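Local coordinates for protein GTN Reductase (Agrobacterium tumefaciens, PDB 5N6G) that probably reduces activated carbon-carbon double bonds as an FMN-dependent ene-reductase of the Old Yellow Enzyme family, here holding 2-phenylacrylic acid beside its flavin, at residues A[26-37]-A[354-364]; A[300-309]-A[321-329]. One frame throughout, in Å; residues are numbered along the deposited sequence.

Interaction 1 (A[26-37]-A[354-364]); sequences RNRSPGAIPNNL and TFYGGGAEGYT. With FMN (flavin mononucleotide), chain B; 8OZ (2-Phenylacrylic acid), chain C.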
loop_
_atom_site.group_PDB
_atom_site.type_symbol
_atom_site.label_atom_id
_atom_site.label_comp_id
_atom_site.label_asym_id
_atom_site.label_seq_id
_atom_site.Cartn_x
_atom_site.Cartn_y
_atom_site.Cartn_z
ATOM N N ARG A 26 8.530 7.878 -1.074
ATOM C CA ARG A 26 9.362 9.059 -0.906
ATOM C C ARG A 26 10.458 9.197 -1.952
ATOM O O ARG A 26 11.111 10.235 -1.983
ATOM C CB ARG A 26 10.012 9.075 0.497
ATOM C CG ARG A 26 9.052 8.750 1.674
ATOM C CD ARG A 26 7.901 9.734 1.813
ATOM N NE ARG A 26 8.389 11.109 1.892
ATOM C CZ ARG A 26 8.799 11.708 3.007
ATOM N NH1 ARG A 26 8.746 11.074 4.172
ATOM N NH2 ARG A 26 9.249 12.940 2.959
ATOM N N ASN A 27 10.660 8.192 -2.809
ATOM C CA ASN A 27 11.635 8.231 -3.916
ATOM C C ASN A 27 13.043 8.619 -3.470
ATOM O O ASN A 27 13.715 9.467 -4.084
ATOM C CB ASN A 27 11.166 9.182 -5.011
ATOM C CG ASN A 27 9.738 8.951 -5.397
ATOM O OD1 ASN A 27 8.843 9.620 -4.886
ATOM N ND2 ASN A 27 9.508 8.005 -6.301
ATOM N N ARG A 28 13.509 7.960 -2.419
ATOM C CA ARG A 28 14.821 8.240 -1.865
ATOM C C ARG A 28 15.685 6.988 -1.806
ATOM O O ARG A 28 16.554 6.866 -0.941
ATOM C CB ARG A 28 14.666 8.880 -0.495
ATOM C CG ARG A 28 14.341 10.372 -0.629
ATOM C CD ARG A 28 13.891 10.880 0.676
ATOM N NE ARG A 28 13.818 12.329 0.861
ATOM C CZ ARG A 28 12.721 13.059 0.670
ATOM N NH1 ARG A 28 11.626 12.514 0.196
ATOM N NH2 ARG A 28 12.710 14.335 0.999
ATOM N N SER A 29 15.479 6.055 -2.744
ATOM C CA SER A 29 16.250 4.812 -2.805
ATOM C C SER A 29 16.786 4.570 -4.218
ATOM O O SER A 29 16.307 3.684 -4.933
ATOM C CB SER A 29 15.392 3.637 -2.334
ATOM O OG SER A 29 14.876 3.890 -1.034
ATOM N N PRO A 30 17.803 5.324 -4.628
ATOM C CA PRO A 30 18.406 5.102 -5.947
ATOM C C PRO A 30 18.825 3.654 -6.148
ATOM O O PRO A 30 19.339 2.988 -5.239
ATOM C CB PRO A 30 19.613 6.049 -5.946
ATOM C CG PRO A 30 19.256 7.110 -4.968
ATOM C CD PRO A 30 18.434 6.450 -3.920
ATOM N N GLY A 31 18.612 3.168 -7.367
ATOM C CA GLY A 31 18.957 1.809 -7.710
ATOM C C GLY A 31 18.015 0.781 -7.154
ATOM O O GLY A 31 18.317 -0.415 -7.229
ATOM N N ALA A 32 16.899 1.215 -6.560
ATOM C CA ALA A 32 15.900 0.308 -6.003
ATOM C C ALA A 32 16.421 -0.438 -4.778
ATOM O O ALA A 32 15.961 -1.547 -4.480
ATOM C CB ALA A 32 15.409 -0.696 -7.057
ATOM N N ILE A 33 17.352 0.179 -4.046
ATOM C CA ILE A 33 18.029 -0.453 -2.919
ATOM C C ILE A 33 17.891 0.474 -1.720
ATOM O O ILE A 33 18.345 1.623 -1.768
ATOM C CB ILE A 33 19.518 -0.716 -3.225
ATOM C CG1 ILE A 33 19.645 -1.707 -4.393
ATOM C CG2 ILE A 33 20.259 -1.251 -2.004
ATOM C CD1 ILE A 33 21.042 -1.749 -5.015
ATOM N N PRO A 34 17.288 0.034 -0.607
ATOM C CA PRO A 34 17.263 0.885 0.586
ATOM C C PRO A 34 18.667 1.163 1.089
ATOM O O PRO A 34 19.553 0.310 1.028
ATOM C CB PRO A 34 16.473 0.055 1.610
ATOM C CG PRO A 34 15.690 -0.907 0.806
ATOM C CD PRO A 34 16.598 -1.240 -0.355
ATOM N N ASN A 35 18.848 2.370 1.639
ATOM C CA ASN A 35 20.160 2.836 2.064
ATOM C C ASN A 35 20.133 3.284 3.523
ATOM O O ASN A 35 19.143 3.057 4.230
ATOM C CB ASN A 35 20.613 3.944 1.124
ATOM C CG ASN A 35 19.624 5.078 1.066
ATOM O OD1 ASN A 35 19.096 5.512 2.098
ATOM N ND2 ASN A 35 19.302 5.519 -0.149
ATOM N N ASN A 36 21.231 3.853 4.017
ATOM C CA ASN A 36 21.312 4.160 5.448
ATOM C C ASN A 36 20.369 5.291 5.846
ATOM O O ASN A 36 19.822 5.289 6.961
ATOM C CB ASN A 36 22.737 4.539 5.821
ATOM C CG ASN A 36 23.665 3.367 5.799
ATOM O OD1 ASN A 36 23.228 2.225 5.739
ATOM N ND2 ASN A 36 24.952 3.639 5.880
ATOM N N LEU A 37 20.178 6.273 4.963
ATOM C CA LEU A 37 19.216 7.344 5.252
ATOM C C LEU A 37 17.802 6.793 5.389
ATOM O O LEU A 37 17.048 7.196 6.291
ATOM C CB LEU A 37 19.274 8.417 4.159
ATOM C CG LEU A 37 18.505 9.712 4.470
ATOM C CD1 LEU A 37 19.152 10.472 5.593
ATOM C CD2 LEU A 37 18.419 10.578 3.217
ATOM N N THR A 354 8.955 18.630 -0.279
ATOM C CA THR A 354 9.979 17.623 -0.030
ATOM C C THR A 354 9.381 16.236 0.187
ATOM O O THR A 354 10.063 15.330 0.681
ATOM C CB THR A 354 10.867 18.040 1.154
ATOM O OG1 THR A 354 10.065 18.366 2.299
ATOM C CG2 THR A 354 11.720 19.244 0.782
ATOM N N PHE A 355 8.122 16.029 -0.205
ATOM C CA PHE A 355 7.556 14.685 -0.103
ATOM C C PHE A 355 8.328 13.701 -0.974
ATOM O O PHE A 355 8.627 12.581 -0.536
ATOM C CB PHE A 355 6.080 14.661 -0.517
ATOM C CG PHE A 355 5.106 15.181 0.530
ATOM C CD1 PHE A 355 5.530 15.673 1.752
ATOM C CD2 PHE A 355 3.749 15.159 0.268
ATOM C CE1 PHE A 355 4.618 16.149 2.696
ATOM C CE2 PHE A 355 2.832 15.625 1.204
ATOM C CZ PHE A 355 3.268 16.129 2.423
ATOM N N TYR A 356 8.670 14.097 -2.205
ATOM C CA TYR A 356 9.178 13.156 -3.202
ATOM C C TYR A 356 10.579 13.534 -3.635
ATOM O O TYR A 356 10.806 14.660 -4.089
ATOM C CB TYR A 356 8.276 13.116 -4.433
ATOM C CG TYR A 356 6.829 12.917 -4.088
ATOM C CD1 TYR A 356 6.389 11.703 -3.599
ATOM C CD2 TYR A 356 5.913 13.940 -4.233
ATOM C CE1 TYR A 356 5.073 11.507 -3.266
ATOM C CE2 TYR A 356 4.597 13.758 -3.902
ATOM C CZ TYR A 356 4.182 12.541 -3.420
ATOM O OH TYR A 356 2.868 12.339 -3.091
ATOM N N GLY A 357 11.507 12.583 -3.520
ATOM C CA GLY A 357 12.862 12.775 -3.990
ATOM C C GLY A 357 13.681 13.616 -3.031
ATOM O O GLY A 357 13.230 14.025 -1.961
ATOM N N GLY A 358 14.913 13.877 -3.442
ATOM C CA GLY A 358 15.809 14.681 -2.628
ATOM C C GLY A 358 16.528 13.850 -1.576
ATOM O O GLY A 358 16.817 12.665 -1.763
ATOM N N GLY A 359 16.802 14.487 -0.443
ATOM C CA GLY A 359 17.627 13.894 0.593
ATOM C C GLY A 359 17.010 14.062 1.968
ATOM O O GLY A 359 15.805 13.885 2.164
ATOM N N ALA A 360 17.872 14.338 2.946
ATOM C CA ALA A 360 17.431 14.334 4.339
ATOM C C ALA A 360 16.412 15.427 4.604
ATOM O O ALA A 360 15.525 15.256 5.450
ATOM C CB ALA A 360 18.628 14.522 5.264
ATOM N N GLU A 361 16.518 16.545 3.896
ATOM C CA GLU A 361 15.615 17.663 4.142
ATOM C C GLU A 361 14.177 17.260 3.829
ATOM O O GLU A 361 13.877 16.763 2.740
ATOM C CB GLU A 361 16.033 18.865 3.304
ATOM C CG GLU A 361 15.256 20.128 3.602
ATOM C CD GLU A 361 15.907 21.363 3.009
ATOM O OE1 GLU A 361 16.708 21.212 2.060
ATOM O OE2 GLU A 361 15.626 22.481 3.498
ATOM N N GLY A 362 13.286 17.463 4.796
ATOM C CA GLY A 362 11.907 17.014 4.654
ATOM C C GLY A 362 11.722 15.517 4.729
ATOM O O GLY A 362 10.693 14.997 4.272
ATOM N N TYR A 363 12.682 14.812 5.328
ATOM C CA TYR A 363 12.657 13.356 5.393
ATOM C C TYR A 363 13.049 12.905 6.794
ATOM O O TYR A 363 12.214 12.372 7.537
ATOM C CB TYR A 363 13.605 12.798 4.329
ATOM C CG TYR A 363 13.609 11.307 4.128
ATOM C CD1 TYR A 363 12.456 10.602 3.821
ATOM C CD2 TYR A 363 14.795 10.599 4.197
ATOM C CE1 TYR A 363 12.487 9.242 3.623
ATOM C CE2 TYR A 363 14.842 9.245 3.987
ATOM C CZ TYR A 363 13.683 8.557 3.714
ATOM O OH TYR A 363 13.706 7.199 3.487
ATOM N N THR A 364 14.297 13.130 7.171
ATOM C CA THR A 364 14.785 12.732 8.487
ATOM C C THR A 364 15.012 13.910 9.429
ATOM O O THR A 364 15.475 13.709 10.566
ATOM C CB THR A 364 16.087 11.950 8.344
ATOM O OG1 THR A 364 16.961 12.682 7.480
ATOM C CG2 THR A 364 15.858 10.570 7.757
HETATM N N1 FMN B . -0.438 5.017 -0.559
HETATM C C2 FMN B . -0.016 3.730 -0.783
HETATM O O2 FMN B . -0.801 2.757 -0.712
HETATM N N3 FMN B . 1.312 3.493 -1.064
HETATM C C4 FMN B . 2.297 4.453 -1.191
HETATM O O4 FMN B . 3.466 4.130 -1.400
HETATM C C4A FMN B . 1.837 5.809 -0.985
HETATM N N5 FMN B . 2.716 6.777 -1.054
HETATM C C5A FMN B . 2.299 8.048 -0.697
HETATM C C6 FMN B . 3.245 9.066 -0.654
HETATM C C7 FMN B . 2.908 10.331 -0.192
HETATM C C7M FMN B . 3.977 11.393 -0.133
HETATM C C8 FMN B . 1.599 10.597 0.225
HETATM C C8M FMN B . 1.216 11.937 0.789
HETATM C C9 FMN B . 0.640 9.588 0.162
HETATM C C9A FMN B . 0.988 8.315 -0.288
HETATM N N10 FMN B . 0.069 7.244 -0.256
HETATM C C10 FMN B . 0.454 5.985 -0.626
HETATM C "C1'" FMN B . -1.248 7.472 0.358
HETATM C "C2'" FMN B . -1.149 7.455 1.878
HETATM O "O2'" FMN B . -0.785 6.151 2.346
HETATM C "C3'" FMN B . -2.444 7.882 2.570
HETATM O "O3'" FMN B . -3.518 7.059 2.122
HETATM C "C4'" FMN B . -2.818 9.342 2.321
HETATM O "O4'" FMN B . -1.713 10.195 2.629
HETATM C "C5'" FMN B . -4.057 9.758 3.091
HETATM O "O5'" FMN B . -3.824 9.660 4.511
HETATM P P FMN B . -3.547 10.928 5.487
HETATM O O1P FMN B . -4.799 11.776 5.411
HETATM O O2P FMN B . -2.358 11.653 4.879
HETATM O O3P FMN B . -3.287 10.324 6.817
HETATM C C4 8OZ C . 2.321 9.101 -4.288
HETATM C C5 8OZ C . 3.321 9.175 -5.230
HETATM C C6 8OZ C . 3.701 8.040 -5.912
HETATM C C7 8OZ C . 3.094 6.827 -5.641
HETATM C C8 8OZ C . 0.042 5.296 -4.118
HETATM C C 8OZ C . 2.306 4.351 -4.180
HETATM O O 8OZ C . -0.439 4.282 -3.671
HETATM C C1 8OZ C . 1.525 5.413 -4.308
HETATM C C2 8OZ C . 2.097 6.738 -4.680
HETATM C C3 8OZ C . 1.703 7.894 -4.013
HETATM O O1 8OZ C . -0.689 6.323 -4.476
HETATM O O HOH W 1 9.582 12.504 6.515
#
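The guanidinium of Arg-28 lies nearly parallel to the Tyr-363 ring, their planes 10° apart. Tyr-363 takes one face of the cation, while the carbonyls of Thr-354 and Gly-359 line its edge and those of Phe-355 and Glu-361 add weak bonds. Arg-28 CD sits over the ring, 3.4 Å from the Tyr-363 centroid, a CH-pi contact. Thr-354 O is gripped end-on by NH1 and NH2 of Arg-28, the NH2 bond being 2.8 Å, and Arg-28 NE reaches Gly-359 O at 2.8 Å. Extended from CG to NE, the chain carries its charge into this cluster of backbone oxygens. Bends at chi2 and chi3 bring the Arg-26 guanidinium to the edge of the Tyr-363 ring, with Tyr-363 CD1 over one of its faces and the planes 76° apart. Arg-26 NE-H points almost straight (175°) at a lone pair of Phe-355 O, and Arg-26 NH2 donates to Gly-362 O at 2.8 Å. In this TIM barrel the two arginines fasten the 354-364 loop to the segment that follows strand 19-21. Gly-357 N bonds to Arg-26 O at 2.8 Å. Asn-27 OD1 approaches the edge of the Tyr-356 ring and finds no hydrogen-bond partner in the model; its ND2 donates to Ala-66 O. Tyr-356 OH lies 3.3 Å from FMN C7M and touches 2-phenylacrylic acid. Leu-37 CG meets the Tyr-363 edge at CE2, 3.7 Å away.

Interaction 2 (A[300-309]-A[321-329]); sequences GLWIANNGYD and KVDAVAFGK. With FMN (flavin mononucleotide), chain B.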
loop_
_atom_site.group_PDB
_atom_site.type_symbol
_atom_site.label_atom_id
_atom_site.label_comp_id
_atom_site.label_asym_id
_atom_site.label_seq_id
_atom_site.Cartn_x
_atom_site.Cartn_y
_atom_site.Cartn_z
ATOM N N GLY A 300 -9.513 -10.258 10.579
ATOM C CA GLY A 300 -8.362 -9.395 10.453
ATOM C C GLY A 300 -8.585 -8.069 11.147
ATOM O O GLY A 300 -9.709 -7.618 11.353
ATOM N N LEU A 301 -7.477 -7.430 11.481
ATOM C CA LEU A 301 -7.528 -6.093 12.053
ATOM C C LEU A 301 -8.019 -5.113 10.990
ATOM O O LEU A 301 -7.527 -5.110 9.855
ATOM C CB LEU A 301 -6.132 -5.690 12.544
ATOM C CG LEU A 301 -6.081 -4.472 13.452
ATOM C CD1 LEU A 301 -6.622 -4.826 14.817
ATOM C CD2 LEU A 301 -4.655 -3.944 13.554
ATOM N N TRP A 302 -8.995 -4.289 11.344
ATOM C CA TRP A 302 -9.604 -3.356 10.405
ATOM C C TRP A 302 -8.930 -1.996 10.593
ATOM O O TRP A 302 -9.200 -1.292 11.582
ATOM C CB TRP A 302 -11.108 -3.251 10.646
ATOM C CG TRP A 302 -11.827 -2.561 9.547
ATOM C CD1 TRP A 302 -12.169 -1.234 9.491
ATOM C CD2 TRP A 302 -12.288 -3.143 8.319
ATOM N NE1 TRP A 302 -12.809 -0.962 8.306
ATOM C CE2 TRP A 302 -12.898 -2.116 7.571
ATOM C CE3 TRP A 302 -12.259 -4.436 7.789
ATOM C CZ2 TRP A 302 -13.490 -2.345 6.334
ATOM C CZ3 TRP A 302 -12.805 -4.654 6.552
ATOM C CH2 TRP A 302 -13.408 -3.619 5.834
ATOM N N ILE A 303 -8.082 -1.627 9.634
ATOM C CA ILE A 303 -7.249 -0.432 9.704
ATOM C C ILE A 303 -7.827 0.574 8.731
ATOM O O ILE A 303 -7.971 0.274 7.547
ATOM C CB ILE A 303 -5.781 -0.718 9.337
ATOM C CG1 ILE A 303 -5.193 -1.855 10.177
ATOM C CG2 ILE A 303 -4.993 0.575 9.440
ATOM C CD1 ILE A 303 -3.777 -2.269 9.722
ATOM N N ALA A 304 -8.134 1.763 9.210
ATOM C CA ALA A 304 -8.740 2.780 8.369
ATOM C C ALA A 304 -7.772 3.927 8.160
ATOM O O ALA A 304 -6.947 4.222 9.018
ATOM C CB ALA A 304 -10.023 3.332 8.987
ATOM N N ASN A 305 -7.919 4.578 7.012
ATOM C CA ASN A 305 -7.062 5.670 6.602
ATOM C C ASN A 305 -7.866 6.707 5.843
ATOM O O ASN A 305 -8.907 6.398 5.252
ATOM C CB ASN A 305 -5.940 5.168 5.693
ATOM C CG ASN A 305 -5.214 6.290 5.018
ATOM O OD1 ASN A 305 -5.468 6.608 3.856
ATOM N ND2 ASN A 305 -4.312 6.924 5.748
ATOM N N ASN A 306 -7.331 7.938 5.881
ATOM C CA ASN A 306 -7.553 9.071 4.990
ATOM C C ASN A 306 -8.257 10.206 5.728
ATOM O O ASN A 306 -9.453 10.144 6.046
ATOM C CB ASN A 306 -8.315 8.696 3.718
ATOM C CG ASN A 306 -8.303 9.836 2.703
ATOM O OD1 ASN A 306 -7.254 10.422 2.421
ATOM N ND2 ASN A 306 -9.480 10.193 2.190
ATOM N N GLY A 307 -7.496 11.249 6.041
ATOM C CA GLY A 307 -8.061 12.439 6.646
ATOM C C GLY A 307 -8.330 12.358 8.129
ATOM O O GLY A 307 -9.040 13.218 8.656
ATOM N N TYR A 308 -7.809 11.353 8.822
ATOM C CA TYR A 308 -8.004 11.283 10.266
ATOM C C TYR A 308 -7.141 12.315 10.972
ATOM O O TYR A 308 -6.081 12.710 10.480
ATOM C CB TYR A 308 -7.657 9.887 10.780
ATOM C CG TYR A 308 -8.746 8.893 10.545
ATOM C CD1 TYR A 308 -9.762 8.745 11.468
ATOM C CD2 TYR A 308 -8.781 8.116 9.393
ATOM C CE1 TYR A 308 -10.783 7.840 11.278
ATOM C CE2 TYR A 308 -9.818 7.195 9.183
ATOM C CZ TYR A 308 -10.818 7.078 10.135
ATOM O OH TYR A 308 -11.854 6.197 9.978
ATOM N N ASP A 309 -7.613 12.750 12.140
ATOM C CA ASP A 309 -6.854 13.568 13.079
ATOM C C ASP A 309 -6.990 12.941 14.462
ATOM O O ASP A 309 -7.578 11.866 14.620
ATOM C CB ASP A 309 -7.303 15.038 13.045
ATOM C CG ASP A 309 -8.755 15.252 13.490
ATOM O OD1 ASP A 309 -9.366 14.375 14.143
ATOM O OD2 ASP A 309 -9.287 16.337 13.180
ATOM N N LYS A 321 -15.841 1.474 15.356
ATOM C CA LYS A 321 -15.916 1.555 13.896
ATOM C C LYS A 321 -14.684 0.981 13.223
ATOM O O LYS A 321 -14.782 0.372 12.147
ATOM C CB LYS A 321 -16.092 3.001 13.454
ATOM C CG LYS A 321 -17.435 3.581 13.810
ATOM C CD LYS A 321 -17.493 5.072 13.440
ATOM C CE LYS A 321 -18.842 5.690 13.828
ATOM N NZ LYS A 321 -18.856 7.157 13.564
ATOM N N VAL A 322 -13.509 1.206 13.804
ATOM C CA VAL A 322 -12.259 0.712 13.243
ATOM C C VAL A 322 -11.441 0.140 14.386
ATOM O O VAL A 322 -11.641 0.487 15.549
ATOM C CB VAL A 322 -11.449 1.813 12.502
ATOM C CG1 VAL A 322 -12.326 2.565 11.536
ATOM C CG2 VAL A 322 -10.806 2.784 13.490
ATOM N N ASP A 323 -10.490 -0.732 14.043
ATOM C CA ASP A 323 -9.586 -1.285 15.042
ATOM C C ASP A 323 -8.314 -0.476 15.194
ATOM O O ASP A 323 -7.679 -0.527 16.250
ATOM C CB ASP A 323 -9.197 -2.720 14.691
ATOM C CG ASP A 323 -10.378 -3.656 14.641
ATOM O OD1 ASP A 323 -11.330 -3.452 15.435
ATOM O OD2 ASP A 323 -10.356 -4.602 13.810
ATOM N N ALA A 324 -7.916 0.236 14.150
ATOM C CA ALA A 324 -6.672 0.988 14.158
ATOM C C ALA A 324 -6.786 2.039 13.064
ATOM O O ALA A 324 -7.606 1.914 12.145
ATOM C CB ALA A 324 -5.449 0.093 13.927
ATOM N N VAL A 325 -5.951 3.070 13.173
ATOM C CA VAL A 325 -5.946 4.188 12.232
ATOM C C VAL A 325 -4.531 4.366 11.696
ATOM O O VAL A 325 -3.566 4.419 12.468
ATOM C CB VAL A 325 -6.447 5.487 12.895
ATOM C CG1 VAL A 325 -6.258 6.662 11.945
ATOM C CG2 VAL A 325 -7.924 5.349 13.309
ATOM N N ALA A 326 -4.420 4.440 10.376
ATOM C CA ALA A 326 -3.160 4.692 9.704
ATOM C C ALA A 326 -3.107 6.153 9.295
ATOM O O ALA A 326 -4.049 6.673 8.688
ATOM C CB ALA A 326 -3.001 3.793 8.488
ATOM N N PHE A 327 -2.008 6.801 9.630
ATOM C CA PHE A 327 -1.774 8.201 9.312
ATOM C C PHE A 327 -0.662 8.281 8.287
ATOM O O PHE A 327 0.375 7.635 8.459
ATOM C CB PHE A 327 -1.342 8.982 10.544
ATOM C CG PHE A 327 -2.360 9.003 11.672
ATOM C CD1 PHE A 327 -3.272 10.031 11.767
ATOM C CD2 PHE A 327 -2.360 8.019 12.646
ATOM C CE1 PHE A 327 -4.175 10.087 12.820
ATOM C CE2 PHE A 327 -3.269 8.051 13.691
ATOM C CZ PHE A 327 -4.165 9.088 13.780
ATOM N N GLY A 328 -0.863 9.096 7.253
ATOM C CA GLY A 328 0.140 9.300 6.228
ATOM C C GLY A 328 0.917 10.590 6.434
ATOM O O GLY A 328 2.023 10.586 6.981
ATOM N N LYS A 329 0.333 11.725 6.040
ATOM C CA LYS A 329 1.071 12.981 6.082
ATOM C C LYS A 329 1.512 13.338 7.497
ATOM O O LYS A 329 2.587 13.911 7.681
ATOM C CB LYS A 329 0.228 14.101 5.479
ATOM C CG LYS A 329 0.045 13.937 3.965
ATOM C CD LYS A 329 -0.655 15.128 3.350
ATOM C CE LYS A 329 -2.104 15.199 3.778
ATOM N NZ LYS A 329 -2.888 13.983 3.424
HETATM N N1 FMN B . -0.438 5.017 -0.559
HETATM C C2 FMN B . -0.016 3.730 -0.783
HETATM O O2 FMN B . -0.801 2.757 -0.712
HETATM N N3 FMN B . 1.312 3.493 -1.064
HETATM C C4 FMN B . 2.297 4.453 -1.191
HETATM O O4 FMN B . 3.466 4.130 -1.400
HETATM C C4A FMN B . 1.837 5.809 -0.985
HETATM N N5 FMN B . 2.716 6.777 -1.054
HETATM C C5A FMN B . 2.299 8.048 -0.697
HETATM C C6 FMN B . 3.245 9.066 -0.654
HETATM C C7 FMN B . 2.908 10.331 -0.192
HETATM C C7M FMN B . 3.977 11.393 -0.133
HETATM C C8 FMN B . 1.599 10.597 0.225
HETATM C C8M FMN B . 1.216 11.937 0.789
HETATM C C9 FMN B . 0.640 9.588 0.162
HETATM C C9A FMN B . 0.988 8.315 -0.288
HETATM N N10 FMN B . 0.069 7.244 -0.256
HETATM C C10 FMN B . 0.454 5.985 -0.626
HETATM C "C1'" FMN B . -1.248 7.472 0.358
HETATM C "C2'" FMN B . -1.149 7.455 1.878
HETATM O "O2'" FMN B . -0.785 6.151 2.346
HETATM C "C3'" FMN B . -2.444 7.882 2.570
HETATM O "O3'" FMN B . -3.518 7.059 2.122
HETATM C "C4'" FMN B . -2.818 9.342 2.321
HETATM O "O4'" FMN B . -1.713 10.195 2.629
HETATM C "C5'" FMN B . -4.057 9.758 3.091
HETATM O "O5'" FMN B . -3.824 9.660 4.511
HETATM P P FMN B . -3.547 10.928 5.487
HETATM O O1P FMN B . -4.799 11.776 5.411
HETATM O O2P FMN B . -2.358 11.653 4.879
HETATM O O3P FMN B . -3.287 10.324 6.817
HETATM O O HOH W 2 -5.579 9.096 7.916
HETATM O O HOH W 3 -5.840 13.165 3.472
#
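Ala-304 sits where the packing is close: its CB meets Val-322 CG1 at 3.5 Å, while its N and O bond to Ala-324 O and Ala-326 N. On the face bearing Ile-303 and Ala-326, Ile-303 CG2 touches Ala-326 CB at 3.9 Å. At the start of the strands, Asp-323 OD2 accepts from Trp-302 N at 2.8 Å on its anti side, tilted out of the carboxylate plane, and forms a salt bridge with Arg-294. These parallel strands, 301-305 and 324-327, are the last two of the eight-stranded TIM barrel, joined through helix 310-318 as a beta-alpha-beta unit. At their C-terminal ends the segments separate toward the FMN phosphate. Asn-305, its CG anti to the backbone N (chi1 168°), turns its amide between strand and cofactor: ND2 donates to Ala-326 O and FMN O5', whereas OD1 accepts from FMN O3' at 2.6 Å. The NH groups of Gly-307, Gly-328 and Lys-329 each hold a different phosphate oxygen. On the solvent side, Val-325 CG1 packs off-centre against the partly exposed Tyr-308 ring, a CH-pi contact, and the Tyr-308 hydroxyl is hydrogen-bonded to Glu-268. Exposed Asp-309 barely touches the Phe-327 edge, and Lys-321 leads its chain away.

Interaction 2 is a buried core contact, nested in sequence inside the loop closed by interaction 1, which is only partly buried and lies farther from the centre of the chain. Their centres are about 25 Å apart, yet both reach FMN: interaction 2 holds the ribityl chain and phosphate, interaction 1 brings aromatic side chains to the dimethyl end of the flavin. They meet directly where Phe-355 CE2 packs on Lys-329 CD, 4.1 Å away. The chemistry differs accordingly. Barrel strands join through backbone bonds and small apolar side chains, with polar side chains at both ends, those at the C-terminal end serving the phosphate, whereas the largely irregular segments of interaction 1 rely on arginine side chains bonding to carbonyl oxygens.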